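Low molecular weight heat shock protein (Xanthomonas axonopodis pv. citri, PDB 3GLA) probably acts as a small heat-shock chaperone of the alpha-crystallin family, binding unfolding proteins under stress and keeping them from aggregating. Local coordinates at residues B[2-10]-B[18-26]; B[72-81]-B[91-99]. All coordinates share one frame; numbering follows the deposited sequence.

Interaction 1 of 2, residues B[2-10]-B[18-26]; sequences QWVPRVDIK and LYADLPGID. With PO4 (phosphate ion), chain D.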
loop_
_atom_site.group_PDB
_atom_site.type_symbol
_atom_site.label_atom_id
_atom_site.label_comp_id
_atom_site.label_asym_id
_atom_site.label_seq_id
_atom_site.Cartn_x
_atom_site.Cartn_y
_atom_site.Cartn_z
ATOM N N GLN B 2 -4.062 10.230 -11.139
ATOM C CA GLN B 2 -3.641 8.848 -11.595
ATOM C C GLN B 2 -2.902 8.170 -10.490
ATOM O O GLN B 2 -2.018 8.794 -9.828
ATOM C CB GLN B 2 -2.555 8.993 -12.711
ATOM C CG GLN B 2 -2.543 8.030 -14.002
ATOM C CD GLN B 2 -3.348 6.787 -13.962
ATOM O OE1 GLN B 2 -4.430 6.767 -14.479
ATOM N NE2 GLN B 2 -2.814 5.704 -13.360
ATOM N N TRP B 3 -3.156 6.873 -10.337
ATOM C CA TRP B 3 -2.579 6.248 -9.251
ATOM C C TRP B 3 -1.251 5.780 -9.962
ATOM O O TRP B 3 -1.275 5.140 -11.039
ATOM C CB TRP B 3 -3.396 5.071 -8.811
ATOM C CG TRP B 3 -2.843 4.210 -7.730
ATOM C CD1 TRP B 3 -1.880 4.546 -6.720
ATOM C CD2 TRP B 3 -3.294 2.926 -7.437
ATOM N NE1 TRP B 3 -1.722 3.473 -5.909
ATOM C CE2 TRP B 3 -2.588 2.493 -6.249
ATOM C CE3 TRP B 3 -4.205 2.110 -7.999
ATOM C CZ2 TRP B 3 -2.736 1.308 -5.716
ATOM C CZ3 TRP B 3 -4.365 0.844 -7.418
ATOM C CH2 TRP B 3 -3.636 0.468 -6.279
ATOM N N VAL B 4 -0.126 6.077 -9.330
ATOM C CA VAL B 4 1.136 5.518 -9.760
ATOM C C VAL B 4 1.664 4.811 -8.507
ATOM O O VAL B 4 2.308 5.399 -7.676
ATOM C CB VAL B 4 2.076 6.658 -10.147
ATOM C CG1 VAL B 4 3.388 6.090 -10.576
ATOM C CG2 VAL B 4 1.488 7.428 -11.360
ATOM N N PRO B 5 1.419 3.523 -8.407
ATOM C CA PRO B 5 1.786 2.797 -7.231
ATOM C C PRO B 5 3.307 2.748 -7.168
ATOM O O PRO B 5 3.952 2.463 -8.123
ATOM C CB PRO B 5 1.247 1.375 -7.448
ATOM C CG PRO B 5 0.511 1.454 -8.679
ATOM C CD PRO B 5 0.585 2.751 -9.332
ATOM N N ARG B 6 3.832 2.984 -5.996
ATOM C CA ARG B 6 5.291 3.014 -5.843
ATOM C C ARG B 6 5.912 1.671 -5.811
ATOM O O ARG B 6 5.319 0.728 -5.303
ATOM C CB ARG B 6 5.611 3.715 -4.516
ATOM C CG ARG B 6 5.287 5.260 -4.720
ATOM C CD ARG B 6 5.357 5.915 -3.330
ATOM N NE ARG B 6 5.216 7.323 -3.631
ATOM C CZ ARG B 6 6.195 8.158 -3.859
ATOM N NH1 ARG B 6 7.442 7.862 -3.795
ATOM N NH2 ARG B 6 5.809 9.414 -4.168
ATOM N N VAL B 7 7.080 1.550 -6.407
ATOM C CA VAL B 7 7.736 0.241 -6.584
ATOM C C VAL B 7 9.199 0.412 -6.194
ATOM O O VAL B 7 9.822 1.504 -6.395
ATOM C CB VAL B 7 7.692 -0.029 -8.052
ATOM C CG1 VAL B 7 8.632 -1.069 -8.444
ATOM C CG2 VAL B 7 6.214 -0.380 -8.413
ATOM N N ASP B 8 9.690 -0.571 -5.565
ATOM C CA ASP B 8 11.170 -0.639 -5.454
ATOM C C ASP B 8 11.618 -1.797 -6.292
ATOM O O ASP B 8 10.891 -2.821 -6.429
ATOM C CB ASP B 8 11.562 -0.990 -4.030
ATOM C CG ASP B 8 11.163 0.063 -3.035
ATOM O OD1 ASP B 8 10.889 1.175 -3.417
ATOM O OD2 ASP B 8 11.099 -0.344 -1.834
ATOM N N ILE B 9 12.837 -1.687 -6.810
ATOM C CA ILE B 9 13.315 -2.824 -7.622
ATOM C C ILE B 9 14.741 -3.059 -7.223
ATOM O O ILE B 9 15.524 -2.100 -7.090
ATOM C CB ILE B 9 13.331 -2.445 -9.068
ATOM C CG1 ILE B 9 11.920 -2.138 -9.524
ATOM C CG2 ILE B 9 13.986 -3.642 -9.948
ATOM C CD1 ILE B 9 11.776 -1.675 -11.029
ATOM N N LYS B 10 15.039 -4.323 -7.006
ATOM C CA LYS B 10 16.305 -4.771 -6.460
ATOM C C LYS B 10 16.848 -5.798 -7.401
ATOM O O LYS B 10 16.168 -6.669 -7.920
ATOM C CB LYS B 10 16.079 -5.402 -5.096
ATOM C CG LYS B 10 17.301 -5.828 -4.452
ATOM C CD LYS B 10 16.918 -6.656 -3.241
ATOM C CE LYS B 10 18.249 -6.836 -2.415
ATOM N NZ LYS B 10 17.877 -7.761 -1.337
ATOM N N LEU B 18 10.789 -7.011 -7.669
ATOM C CA LEU B 18 10.086 -5.747 -7.681
ATOM C C LEU B 18 9.092 -5.794 -6.577
ATOM O O LEU B 18 8.404 -6.807 -6.376
ATOM C CB LEU B 18 9.418 -5.576 -8.983
ATOM C CG LEU B 18 8.673 -4.262 -9.183
ATOM C CD1 LEU B 18 8.704 -3.864 -10.765
ATOM C CD2 LEU B 18 7.188 -4.394 -8.573
ATOM N N TYR B 19 9.034 -4.712 -5.802
ATOM C CA TYR B 19 8.081 -4.697 -4.689
ATOM C C TYR B 19 7.166 -3.538 -5.004
ATOM O O TYR B 19 7.630 -2.447 -5.318
ATOM C CB TYR B 19 8.790 -4.334 -3.391
ATOM C CG TYR B 19 9.906 -5.261 -3.025
ATOM C CD1 TYR B 19 9.667 -6.377 -2.266
ATOM C CD2 TYR B 19 11.198 -4.969 -3.450
ATOM C CE1 TYR B 19 10.748 -7.246 -1.909
ATOM C CE2 TYR B 19 12.227 -5.765 -3.101
ATOM C CZ TYR B 19 11.976 -6.873 -2.322
ATOM O OH TYR B 19 13.087 -7.692 -2.076
ATOM N N ALA B 20 5.848 -3.807 -5.073
ATOM C CA ALA B 20 4.965 -2.746 -5.460
ATOM C C ALA B 20 3.973 -2.526 -4.346
ATOM O O ALA B 20 3.360 -3.457 -3.829
ATOM C CB ALA B 20 4.232 -3.164 -6.729
ATOM N N ASP B 21 3.757 -1.301 -4.031
ATOM C CA ASP B 21 2.759 -1.017 -3.014
ATOM C C ASP B 21 1.440 -0.868 -3.768
ATOM O O ASP B 21 1.127 0.147 -4.420
ATOM C CB ASP B 21 3.123 0.318 -2.403
ATOM C CG ASP B 21 4.097 0.153 -1.242
ATOM O OD1 ASP B 21 4.480 -0.974 -0.956
ATOM O OD2 ASP B 21 4.505 1.222 -0.744
ATOM N N LEU B 22 0.641 -1.916 -3.568
ATOM C CA LEU B 22 -0.676 -1.973 -4.233
ATOM C C LEU B 22 -1.721 -2.230 -3.193
ATOM O O LEU B 22 -2.450 -3.211 -3.276
ATOM C CB LEU B 22 -0.614 -3.102 -5.305
ATOM C CG LEU B 22 0.307 -2.590 -6.504
ATOM C CD1 LEU B 22 0.550 -3.898 -7.283
ATOM C CD2 LEU B 22 -0.405 -1.545 -7.248
ATOM N N PRO B 23 -1.858 -1.296 -2.256
ATOM C CA PRO B 23 -2.846 -1.582 -1.200
ATOM C C PRO B 23 -4.261 -1.568 -1.760
ATOM O O PRO B 23 -4.587 -0.961 -2.748
ATOM C CB PRO B 23 -2.653 -0.414 -0.260
ATOM C CG PRO B 23 -2.172 0.812 -1.118
ATOM C CD PRO B 23 -1.191 0.008 -2.072
ATOM N N GLY B 24 -5.029 -2.513 -1.227
ATOM C CA GLY B 24 -6.459 -2.445 -1.522
ATOM C C GLY B 24 -6.827 -3.262 -2.754
ATOM O O GLY B 24 -7.945 -3.061 -3.290
ATOM N N ILE B 25 -5.898 -4.097 -3.217
ATOM C CA ILE B 25 -6.126 -4.973 -4.373
ATOM C C ILE B 25 -5.755 -6.306 -3.981
ATOM O O ILE B 25 -4.710 -6.598 -3.479
ATOM C CB ILE B 25 -5.236 -4.573 -5.572
ATOM C CG1 ILE B 25 -5.533 -3.205 -5.942
ATOM C CG2 ILE B 25 -5.744 -5.435 -6.794
ATOM C CD1 ILE B 25 -4.692 -2.721 -7.201
ATOM N N ASP B 26 -6.616 -7.298 -4.283
ATOM C CA ASP B 26 -6.133 -8.625 -4.085
ATOM C C ASP B 26 -5.018 -8.980 -5.112
ATOM O O ASP B 26 -5.145 -8.578 -6.226
ATOM C CB ASP B 26 -7.269 -9.649 -4.333
ATOM C CG ASP B 26 -8.286 -9.668 -3.192
ATOM O OD1 ASP B 26 -9.489 -9.461 -3.550
ATOM O OD2 ASP B 26 -7.858 -9.882 -1.986
HETATM P P PO4 D . 1.826 9.075 -3.793
HETATM O O1 PO4 D . 0.982 9.746 -4.748
HETATM O O2 PO4 D . 0.898 8.320 -2.720
HETATM O O3 PO4 D . 2.616 7.942 -4.445
HETATM O O4 PO4 D . 2.718 9.843 -2.934
HETATM O O HOH W 1 0.382 2.612 -3.966
#
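Trp-3 points the six-membered edge of its indole at Ile-25, whose CD1 sits 3.5 Å from CH2, the two side chains coming from opposite directions. This is the open end of the beta hairpin that begins the alpha-crystallin domain, where strands 7-11 and 15-21 splay into loops. With CG anti to the backbone N (chi1 174°), the indole swings across to the turn of residues 22-25, and Pro-5 CG rests over one face, toward its rim. Leu-22 adds CD2, pressed on Pro-5 at 3.4 Å from CB. Phe-66, edge-to-face with Trp-3, and Arg-45, in a cation-pi contact, enclose the ring.

Asp-8 and Tyr-19 form the antiparallel hydrogen-bonded pair, Asp-8 N to Tyr-19 O 2.8 Å and Tyr-19 N to Asp-8 O 2.7 Å, and Asp-21 N reaches Arg-6 O in an almost straight bond. On the face turned to strand 38-45, Val-7 CG1 fits between both methyls of Leu-18, and Val-7 CG2 meets Ala-20 CB at 3.8 Å. The other face carries Asp-8 and Tyr-19; Asp-8 takes a salt bridge from Arg-61 and a hydrogen bond from the backbone N of Glu-60, both of the second subunit, a strand of which pairs antiparallel with residues 8-10, extending the sheet.

Arg-6 leads its extended chain away from the hairpin, and at the guanidinium edge NE donates to phosphate O3 at 2.8 Å; the ion, probably from the crystallisation liquor, is also bound by Arg-6 of the second subunit. A water accepts from Trp-3 NE1 at 3.0 Å and donates to Asp-21 O at 2.6 Å.

Interaction 2 of 2, residues B[72-81]-B[91-99]; sequences LPDSADADGI and EIRIPKRPA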
loop_
_atom_site.group_PDB
_atom_site.type_symbol
_atom_site.label_atom_id
_atom_site.label_comp_id
_atom_site.label_asym_id
_atom_site.label_seq_id
_atom_site.Cartn_x
_atom_site.Cartn_y
_atom_site.Cartn_z
ATOM N N LEU B 72 13.869 -4.075 -17.596
ATOM C CA LEU B 72 14.809 -4.648 -16.715
ATOM C C LEU B 72 16.033 -5.088 -17.605
ATOM O O LEU B 72 15.895 -5.095 -18.838
ATOM C CB LEU B 72 14.215 -5.936 -16.177
ATOM C CG LEU B 72 13.022 -5.669 -15.197
ATOM C CD1 LEU B 72 12.524 -7.060 -14.830
ATOM C CD2 LEU B 72 13.570 -5.005 -13.976
ATOM N N PRO B 73 17.116 -5.328 -16.946
ATOM C CA PRO B 73 18.340 -5.733 -17.720
ATOM C C PRO B 73 18.044 -6.985 -18.473
ATOM O O PRO B 73 17.183 -7.819 -18.092
ATOM C CB PRO B 73 19.338 -6.064 -16.628
ATOM C CG PRO B 73 19.000 -5.096 -15.513
ATOM C CD PRO B 73 17.460 -5.249 -15.535
ATOM N N ASP B 74 18.801 -7.148 -19.568
ATOM C CA ASP B 74 18.653 -8.298 -20.409
ATOM C C ASP B 74 18.819 -9.569 -19.698
ATOM O O ASP B 74 18.302 -10.622 -20.167
ATOM C CB ASP B 74 19.704 -8.215 -21.520
ATOM C CG ASP B 74 19.217 -7.368 -22.660
ATOM O OD1 ASP B 74 19.969 -7.223 -23.660
ATOM O OD2 ASP B 74 18.062 -6.861 -22.606
ATOM N N SER B 75 19.474 -9.555 -18.573
ATOM C CA SER B 75 19.614 -10.750 -17.804
ATOM C C SER B 75 18.287 -11.284 -17.213
ATOM O O SER B 75 18.163 -12.415 -16.797
ATOM C CB SER B 75 20.546 -10.586 -16.653
ATOM O OG SER B 75 20.081 -9.588 -15.662
ATOM N N ALA B 76 17.303 -10.410 -17.155
ATOM C CA ALA B 76 16.112 -10.856 -16.411
ATOM C C ALA B 76 15.378 -11.838 -17.313
ATOM O O ALA B 76 15.216 -11.613 -18.488
ATOM C CB ALA B 76 15.205 -9.560 -16.168
ATOM N N ASP B 77 14.830 -12.858 -16.718
ATOM C CA ASP B 77 14.131 -13.855 -17.551
ATOM C C ASP B 77 12.612 -13.779 -17.313
ATOM O O ASP B 77 12.154 -14.218 -16.297
ATOM C CB ASP B 77 14.625 -15.165 -16.968
ATOM C CG ASP B 77 14.130 -16.373 -17.776
ATOM O OD1 ASP B 77 14.682 -17.458 -17.470
ATOM O OD2 ASP B 77 13.233 -16.249 -18.612
ATOM N N ALA B 78 11.930 -13.246 -18.305
ATOM C CA ALA B 78 10.503 -12.982 -18.259
ATOM C C ALA B 78 9.738 -14.237 -18.012
ATOM O O ALA B 78 8.808 -14.272 -17.251
ATOM C CB ALA B 78 10.086 -12.372 -19.590
ATOM N N ASP B 79 10.287 -15.335 -18.496
ATOM C CA ASP B 79 9.469 -16.539 -18.392
ATOM C C ASP B 79 9.376 -17.110 -17.040
ATOM O O ASP B 79 8.514 -18.018 -16.830
ATOM C CB ASP B 79 10.082 -17.599 -19.398
ATOM C CG ASP B 79 10.006 -17.138 -20.790
ATOM O OD1 ASP B 79 10.685 -17.686 -21.714
ATOM O OD2 ASP B 79 9.192 -16.228 -21.204
ATOM N N GLY B 80 10.235 -16.727 -16.103
ATOM C CA GLY B 80 10.316 -17.296 -14.816
ATOM C C GLY B 80 9.683 -16.504 -13.710
ATOM O O GLY B 80 9.862 -16.768 -12.570
ATOM N N ILE B 81 8.963 -15.471 -14.138
ATOM C CA ILE B 81 8.472 -14.583 -13.057
ATOM C C ILE B 81 7.537 -15.255 -12.145
ATOM O O ILE B 81 6.719 -16.105 -12.587
ATOM C CB ILE B 81 7.733 -13.471 -13.731
ATOM C CG1 ILE B 81 8.734 -12.531 -14.351
ATOM C CG2 ILE B 81 6.892 -12.617 -12.636
ATOM C CD1 ILE B 81 8.021 -11.596 -15.271
ATOM N N GLU B 91 5.147 -8.732 -4.489
ATOM C CA GLU B 91 6.593 -8.894 -4.693
ATOM C C GLU B 91 6.719 -9.755 -5.886
ATOM O O GLU B 91 6.115 -10.874 -5.955
ATOM C CB GLU B 91 7.122 -9.545 -3.470
ATOM C CG GLU B 91 8.662 -9.904 -3.704
ATOM C CD GLU B 91 9.278 -10.474 -2.446
ATOM O OE1 GLU B 91 10.227 -11.264 -2.617
ATOM O OE2 GLU B 91 8.803 -10.189 -1.368
ATOM N N ILE B 92 7.398 -9.241 -6.883
ATOM C CA ILE B 92 7.525 -9.967 -8.142
ATOM C C ILE B 92 8.959 -10.385 -8.212
ATOM O O ILE B 92 9.865 -9.544 -8.049
ATOM C CB ILE B 92 7.286 -9.049 -9.248
ATOM C CG1 ILE B 92 5.782 -8.588 -9.167
ATOM C CG2 ILE B 92 7.434 -9.808 -10.578
ATOM C CD1 ILE B 92 5.452 -7.533 -10.184
ATOM N N ARG B 93 9.197 -11.695 -8.505
ATOM C CA ARG B 93 10.596 -12.124 -8.575
ATOM C C ARG B 93 10.836 -12.533 -9.971
ATOM O O ARG B 93 10.042 -13.222 -10.610
ATOM C CB ARG B 93 10.869 -13.296 -7.643
ATOM C CG ARG B 93 10.667 -12.914 -6.207
ATOM C CD ARG B 93 11.267 -13.935 -5.259
ATOM N NE ARG B 93 11.796 -13.160 -4.166
ATOM C CZ ARG B 93 13.084 -13.077 -3.882
ATOM N NH1 ARG B 93 13.476 -12.305 -2.869
ATOM N NH2 ARG B 93 13.983 -13.767 -4.588
ATOM N N ILE B 94 11.956 -12.080 -10.532
ATOM C CA ILE B 94 12.224 -12.288 -11.919
ATOM C C ILE B 94 13.627 -12.906 -11.939
ATOM O O ILE B 94 14.599 -12.300 -11.616
ATOM C CB ILE B 94 12.292 -11.053 -12.685
ATOM C CG1 ILE B 94 10.949 -10.234 -12.576
ATOM C CG2 ILE B 94 12.484 -11.314 -14.199
ATOM C CD1 ILE B 94 11.183 -9.111 -11.470
ATOM N N PRO B 95 13.696 -14.181 -12.321
ATOM C CA PRO B 95 15.028 -14.790 -12.242
ATOM C C PRO B 95 15.878 -14.299 -13.324
ATOM O O PRO B 95 15.420 -13.796 -14.352
ATOM C CB PRO B 95 14.709 -16.295 -12.490
ATOM C CG PRO B 95 13.421 -16.325 -13.196
ATOM C CD PRO B 95 12.607 -15.087 -12.751
ATOM N N LYS B 96 17.215 -14.432 -13.120
ATOM C CA LYS B 96 18.103 -14.084 -14.195
ATOM C C LYS B 96 18.400 -15.323 -15.054
ATOM O O LYS B 96 18.301 -16.408 -14.540
ATOM C CB LYS B 96 19.431 -13.599 -13.636
ATOM C CG LYS B 96 19.270 -12.243 -12.977
ATOM C CD LYS B 96 20.598 -11.973 -12.279
ATOM C CE LYS B 96 20.582 -10.547 -11.775
ATOM N NZ LYS B 96 21.916 -10.195 -11.208
ATOM N N ARG B 97 18.672 -15.023 -16.271
ATOM C CA ARG B 97 19.058 -16.024 -17.351
ATOM C C ARG B 97 20.414 -16.487 -16.924
ATOM O O ARG B 97 21.307 -15.692 -16.510
ATOM C CB ARG B 97 19.128 -15.418 -18.667
ATOM C CG ARG B 97 17.718 -14.856 -19.174
ATOM C CD ARG B 97 17.742 -14.353 -20.473
ATOM N NE ARG B 97 16.320 -14.145 -20.726
ATOM C CZ ARG B 97 15.439 -15.037 -21.248
ATOM N NH1 ARG B 97 14.132 -14.646 -21.372
ATOM N NH2 ARG B 97 15.809 -16.261 -21.741
ATOM N N PRO B 98 20.678 -17.770 -17.107
ATOM C CA PRO B 98 22.079 -18.171 -16.936
ATOM C C PRO B 98 22.955 -17.332 -17.897
ATOM O O PRO B 98 22.605 -17.055 -19.051
ATOM C CB PRO B 98 22.081 -19.668 -17.416
ATOM C CG PRO B 98 20.632 -20.088 -17.117
ATOM C CD PRO B 98 19.769 -18.895 -17.438
ATOM N N ALA B 99 24.215 -17.173 -17.501
ATOM C CA ALA B 99 25.206 -16.434 -18.403
ATOM C C ALA B 99 25.380 -17.103 -19.727
ATOM O O ALA B 99 25.369 -18.295 -19.785
ATOM C CB ALA B 99 26.478 -16.374 -17.732
HETATM O O HOH W 2 16.501 -11.593 -21.839
HETATM O O HOH W 3 13.130 -11.941 -20.601
HETATM O O HOH W 4 16.170 -18.022 -15.445
HETATM O O HOH W 5 10.827 -16.239 -9.665
#
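The loop joining strand 64-71 to strand 82-86 folds back over the end of strand 89-95, and a single backbone bridge, Ala-76 with Lys-96, fastens it there. Two bonds make the clasp: Arg-97 N gives its hydrogen to Ser-75 O at 2.7 Å, and Asp-77 N gives its own to Pro-95 O at 2.6 Å. The loop bends first through a type I turn, Pro-73 to Ala-76, and then through a short 3-10 segment at 78-80.

Asp-77 opens that segment with an Asx turn, OD2 accepting from Asp-79 N from above the carboxylate plane. Asp-77 OD2 also lies over one face of the Arg-97 guanidinium, 3.3 Å from Arg-97 NH1, in a salt bridge of charge alone, since no N-H points at it. At the guanidinium edge, in plane, a water accepts from NH1 and also joins Ala-76 O to Ala-78 N; a second water bonds weakly to NE and more firmly to Asp-74 O.

The loop leads from one sheet of the alpha-crystallin beta sandwich to the other, and its apolar side chains pack between them. Ile-81 and Ile-94 run alongside each other in the same direction, with their CG1 atoms 3.7 Å apart. Because Ile-81 CG2 stands anti to the backbone N, this branch can meet Ile-92 CG2 at 3.5 Å. Leu-72 and Ile-94 approach tip to tip through their CD1 atoms, and Leu-39 of strand 38-45 touches both. Lys-96 runs its extended chain past Ser-75 OG toward Glu-11, with which NZ forms a salt bridge. Pro-95 CD lies 3.2 Å from Gly-80 O, and CG comes close to Gly-80 CA on the side where a CB would stand.

From the N terminus, the chain first passes through interaction 1, which closes the short hairpin loop between strands 7-11 and 15-21 and holds the entering residues against the turn that leaves it. It then builds strands 31-35, 38-45 and 64-71 before interaction 2 opens, closing the loop through strand 82-86 and back along 89-95. The two contacts therefore follow in series, neither nested nor crossed, with centres about 19 Å apart. They meet where strands 15-21 and 89-95 are neighbours in one sheet: Leu-18 O lies 2.7 Å from Ile-92 N, probably a hydrogen bond. Interaction 1 also borders the second subunit, whereas no other chain of the assembly touches interaction 2.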